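Local coordinates for protein glucosamine kinase (Streptacidiphilus jiangxiensis, PDB 6HWJ) that phosphorylates D-glucosamine at the expense of ATP, with magnesium as cofactor, to give D-glucosamine 6-phosphate, and acts less well on glucose, at residues E209-M212 against D213-L216; A367-A370 against A371-S375. All coordinates share one frame; numbering follows the deposited sequence.

Contact 1: E209-M212 against D213-L216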
loop_
_atom_site.group_PDB
_atom_site.type_symbol
_atom_site.label_atom_id
_atom_site.label_comp_id
_atom_site.label_asym_id
_atom_site.label_seq_id
_atom_site.Cartn_x
_atom_site.Cartn_y
_atom_site.Cartn_z
ATOM N N GLU A 209 -13.636 -8.267 -28.242
ATOM C CA GLU A 209 -14.000 -9.474 -27.514
ATOM C C GLU A 209 -14.840 -9.176 -26.280
ATOM O O GLU A 209 -15.456 -10.092 -25.723
ATOM C CB GLU A 209 -12.748 -10.236 -27.088
ATOM C CG GLU A 209 -11.844 -10.623 -28.245
ATOM C CD GLU A 209 -10.632 -11.406 -27.786
ATOM O OE1 GLU A 209 -10.565 -11.761 -26.588
ATOM O OE2 GLU A 209 -9.748 -11.662 -28.625
ATOM N N LEU A 210 -14.850 -7.924 -25.826
ATOM C CA LEU A 210 -15.764 -7.471 -24.792
ATOM C C LEU A 210 -16.511 -6.246 -25.308
ATOM O O LEU A 210 -15.989 -5.484 -26.115
ATOM C CB LEU A 210 -15.035 -7.102 -23.502
ATOM C CG LEU A 210 -14.295 -8.206 -22.756
ATOM C CD1 LEU A 210 -13.545 -7.589 -21.587
ATOM C CD2 LEU A 210 -15.240 -9.271 -22.261
ATOM N N THR A 211 -17.739 -6.075 -24.846
ATOM C CA THR A 211 -18.473 -4.851 -25.100
ATOM C C THR A 211 -18.006 -3.763 -24.145
ATOM O O THR A 211 -17.371 -4.035 -23.123
ATOM C CB THR A 211 -19.966 -5.067 -24.894
ATOM O OG1 THR A 211 -20.191 -5.410 -23.524
ATOM C CG2 THR A 211 -20.459 -6.184 -25.790
ATOM N N MET A 212 -18.348 -2.515 -24.485
ATOM C CA MET A 212 -18.063 -1.411 -23.581
ATOM C C MET A 212 -18.663 -1.663 -22.206
ATOM O O MET A 212 -18.003 -1.455 -21.180
ATOM C CB MET A 212 -18.603 -0.098 -24.174
ATOM C CG MET A 212 -18.252 1.139 -23.367
ATOM S SD MET A 212 -16.486 1.421 -23.220
ATOM C CE MET A 212 -16.070 1.963 -24.870
ATOM N N ASP A 213 -19.918 -2.133 -22.157
ATOM C CA ASP A 213 -20.552 -2.412 -20.869
ATOM C C ASP A 213 -19.724 -3.397 -20.056
ATOM O O ASP A 213 -19.505 -3.205 -18.853
ATOM C CB ASP A 213 -21.962 -2.959 -21.083
ATOM C CG ASP A 213 -22.638 -3.329 -19.792
ATOM O OD1 ASP A 213 -23.028 -2.403 -19.054
ATOM O OD2 ASP A 213 -22.749 -4.542 -19.496
ATOM N N GLN A 214 -19.268 -4.475 -20.694
ATOM C CA GLN A 214 -18.503 -5.482 -19.986
ATOM C C GLN A 214 -17.166 -4.923 -19.526
ATOM O O GLN A 214 -16.705 -5.226 -18.420
ATOM C CB GLN A 214 -18.280 -6.700 -20.877
ATOM C CG GLN A 214 -19.542 -7.497 -21.103
ATOM C CD GLN A 214 -19.398 -8.481 -22.241
ATOM O OE1 GLN A 214 -18.654 -8.247 -23.202
ATOM N NE2 GLN A 214 -20.120 -9.593 -22.142
ATOM N N ALA A 215 -16.531 -4.115 -20.374
ATOM C CA ALA A 215 -15.229 -3.559 -20.007
ATOM C C ALA A 215 -15.349 -2.455 -18.964
ATOM O O ALA A 215 -14.361 -2.162 -18.280
ATOM C CB ALA A 215 -14.514 -3.034 -21.239
ATOM N N LEU A 216 -16.523 -1.856 -18.816
ATOM C CA LEU A 216 -16.725 -0.820 -17.811
ATOM C C LEU A 216 -17.071 -1.386 -16.434
ATOM O O LEU A 216 -16.860 -0.711 -15.422
ATOM C CB LEU A 216 -17.834 0.134 -18.245
ATOM C CG LEU A 216 -17.478 1.104 -19.368
ATOM C CD1 LEU A 216 -18.692 1.847 -19.867
ATOM C CD2 LEU A 216 -16.390 2.112 -18.897
HETATM O O HOH W 1 -18.426 -10.116 -25.370
#
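Thr-211 and Gln-214 face each other across the first turn of a helix and form a capping box, each side chain reaching for the other's backbone. Thr-211 is the N-cap: its OG1 sits between its own N and carbonyl carbon (chi1 63°), where it accepts a hydrogen bond from the backbone N of Gln-214 at 3.1 Å. In return, the long side chain of Gln-214 slants back past OG1 and presents its amide oxygen to the preceding loop. There OE1 takes the N-H of Thr-211 at 2.9 Å in a nearly straight bond (169°), with the donor tilted 22° from the carbonyl plane. A water bridges the same OE1 to the backbone O of Glu-209, tying the box to the loop before it, while CD2 of Leu-210 approaches this oxygen to 3.7 Å. A main-chain i to i+4 bond follows, from Ala-215 N to Thr-211 O at 2.9 Å. Met-212, its chain bent at chi2 and chi3, crosses Leu-216 at a slant, with CG 3.6 Å from CD1 of that leucine. The turn belongs to the exposed start of helix 212-234, just after the loop that leaves helix 194-207; Met-212 and Ala-215 pack on Leu-205 of that helix, and Met-212 and Leu-216 also touch Trp-368 of helix 362-386.

Contact 2: A367-A370 against A371-S375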
loop_
_atom_site.group_PDB
_atom_site.type_symbol
_atom_site.label_atom_id
_atom_site.label_comp_id
_atom_site.label_asym_id
_atom_site.label_seq_id
_atom_site.Cartn_x
_atom_site.Cartn_y
_atom_site.Cartn_z
ATOM N N ALA A 367 -12.649 6.281 -25.350
ATOM C CA ALA A 367 -14.016 6.322 -24.849
ATOM C C ALA A 367 -14.118 5.594 -23.519
ATOM O O ALA A 367 -14.811 6.048 -22.597
ATOM C CB ALA A 367 -14.969 5.693 -25.864
ATOM N N TRP A 368 -13.398 4.478 -23.385
ATOM C CA TRP A 368 -13.432 3.719 -22.141
ATOM C C TRP A 368 -12.759 4.492 -21.008
ATOM O O TRP A 368 -13.222 4.456 -19.857
ATOM C CB TRP A 368 -12.753 2.347 -22.345
ATOM C CG TRP A 368 -12.582 1.580 -21.066
ATOM C CD1 TRP A 368 -13.438 0.656 -20.539
ATOM C CD2 TRP A 368 -11.497 1.700 -20.147
ATOM N NE1 TRP A 368 -12.937 0.182 -19.334
ATOM C CE2 TRP A 368 -11.753 0.814 -19.073
ATOM C CE3 TRP A 368 -10.314 2.459 -20.131
ATOM C CZ2 TRP A 368 -10.876 0.668 -17.992
ATOM C CZ3 TRP A 368 -9.443 2.310 -19.060
ATOM C CH2 TRP A 368 -9.720 1.418 -18.011
ATOM N N ILE A 369 -11.655 5.183 -21.299
ATOM C CA ILE A 369 -10.998 5.983 -20.268
ATOM C C ILE A 369 -11.985 6.957 -19.635
ATOM O O ILE A 369 -12.110 7.037 -18.403
ATOM C CB ILE A 369 -9.782 6.723 -20.856
ATOM C CG1 ILE A 369 -8.684 5.717 -21.224
ATOM C CG2 ILE A 369 -9.261 7.770 -19.851
ATOM C CD1 ILE A 369 -7.463 6.358 -21.872
ATOM N N ALA A 370 -12.687 7.732 -20.472
ATOM C CA ALA A 370 -13.633 8.710 -19.957
ATOM C C ALA A 370 -14.798 8.026 -19.249
ATOM O O ALA A 370 -15.184 8.416 -18.137
ATOM C CB ALA A 370 -14.144 9.592 -21.103
ATOM N N ALA A 371 -15.367 6.988 -19.874
ATOM C CA ALA A 371 -16.516 6.313 -19.280
ATOM C C ALA A 371 -16.134 5.555 -18.014
ATOM O O ALA A 371 -16.952 5.455 -17.080
ATOM C CB ALA A 371 -17.140 5.379 -20.311
ATOM N N ALA A 372 -14.906 5.038 -17.946
ATOM C CA ALA A 372 -14.486 4.292 -16.759
ATOM C C ALA A 372 -14.354 5.211 -15.550
ATOM O O ALA A 372 -14.731 4.841 -14.427
ATOM C CB ALA A 372 -13.160 3.571 -17.028
ATOM N N GLN A 373 -13.846 6.435 -15.762
ATOM C CA GLN A 373 -13.762 7.385 -14.662
ATOM C C GLN A 373 -15.145 7.764 -14.161
ATOM O O GLN A 373 -15.358 7.846 -12.952
ATOM C CB GLN A 373 -12.937 8.607 -15.102
ATOM C CG GLN A 373 -11.447 8.206 -15.346
ATOM C CD GLN A 373 -10.547 9.341 -15.839
ATOM O OE1 GLN A 373 -10.240 10.272 -15.105
ATOM N NE2 GLN A 373 -10.100 9.239 -17.084
ATOM N N ARG A 374 -16.111 7.962 -15.075
ATOM C CA ARG A 374 -17.480 8.231 -14.665
ATOM C C ARG A 374 -18.107 7.024 -13.966
ATOM O O ARG A 374 -18.793 7.184 -12.943
ATOM C CB ARG A 374 -18.307 8.641 -15.881
ATOM C CG ARG A 374 -19.791 8.901 -15.591
ATOM C CD ARG A 374 -19.975 9.874 -14.430
ATOM N NE ARG A 374 -19.215 11.107 -14.622
ATOM C CZ ARG A 374 -18.934 11.978 -13.658
ATOM N NH1 ARG A 374 -18.232 13.066 -13.935
ATOM N NH2 ARG A 374 -19.348 11.759 -12.417
ATOM N N SER A 375 -17.881 5.811 -14.497
ATOM C CA SER A 375 -18.419 4.612 -13.857
ATOM C C SER A 375 -17.879 4.444 -12.443
ATOM O O SER A 375 -18.626 4.087 -11.528
ATOM C CB SER A 375 -18.094 3.361 -14.690
ATOM O OG SER A 375 -18.619 3.461 -16.006
#
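Trp-368 turns CG anti to its backbone N (chi1 172°), which lays the indole alongside the next turn, where CB of Ala-372 settles over one face. This CH-pi contact places CB 3.8 Å from the centroid of the six-membered ring and 16° off its normal, so the methyl lies above the ring's interior instead of its rim. Gln-373 instead has CG anti to its carbonyl carbon (chi1 -67°), which folds the extended side chain back beside Ile-369, the two pointing the same way. Its NE2 donates to Ile-369 O at 3.3 Å, from above the carbonyl plane, while its own backbone N reaches that oxygen at 3.2 Å from the opposite face. One main-chain acceptor is thus gripped twice by a single residue. The other end of the amide, OE1, bonds to Arg-402. Two residues further along, Ser-375 repeats the double grip: OG donates to Ala-371 O at 2.8 Å from above its plane, across from the Ser-375 backbone N. The regular main-chain i to i+4 bonds run through the whole segment, beginning with Ala-371 N to Ala-367 O at 2.9 Å. All this lies within the N-terminal half of helix 362-386, whose tryptophan face packs on helices 194-207 and 212-234 and whose Ile-369 meets helix 335-356. The glutamine bond is an addition particular to this helix, whereas a serine hydroxyl returning to the carbonyl one turn earlier is a familiar feature of alpha-helices.

Contact 1 is a surface feature at a helix start, whereas contact 2 lies partly buried within the first half of a helix. Their chemistry follows: side chains and a water serve the opening turn in 209-216, while in 367-375 regular main-chain bonds are already in place and side chains add second donors to their acceptors. The two helices meet directly. Trp-368 NE1 probably donates to Ala-215 O at 2.9 Å, and Leu-216 CD2 comes within 3.4 Å of Ala-372 N and also packs near the indole. Helix 194-207 borders both contacts, so the capped turn and the tryptophan face belong to one helical cluster, away from the ATP, glucosamine and magnesium sites.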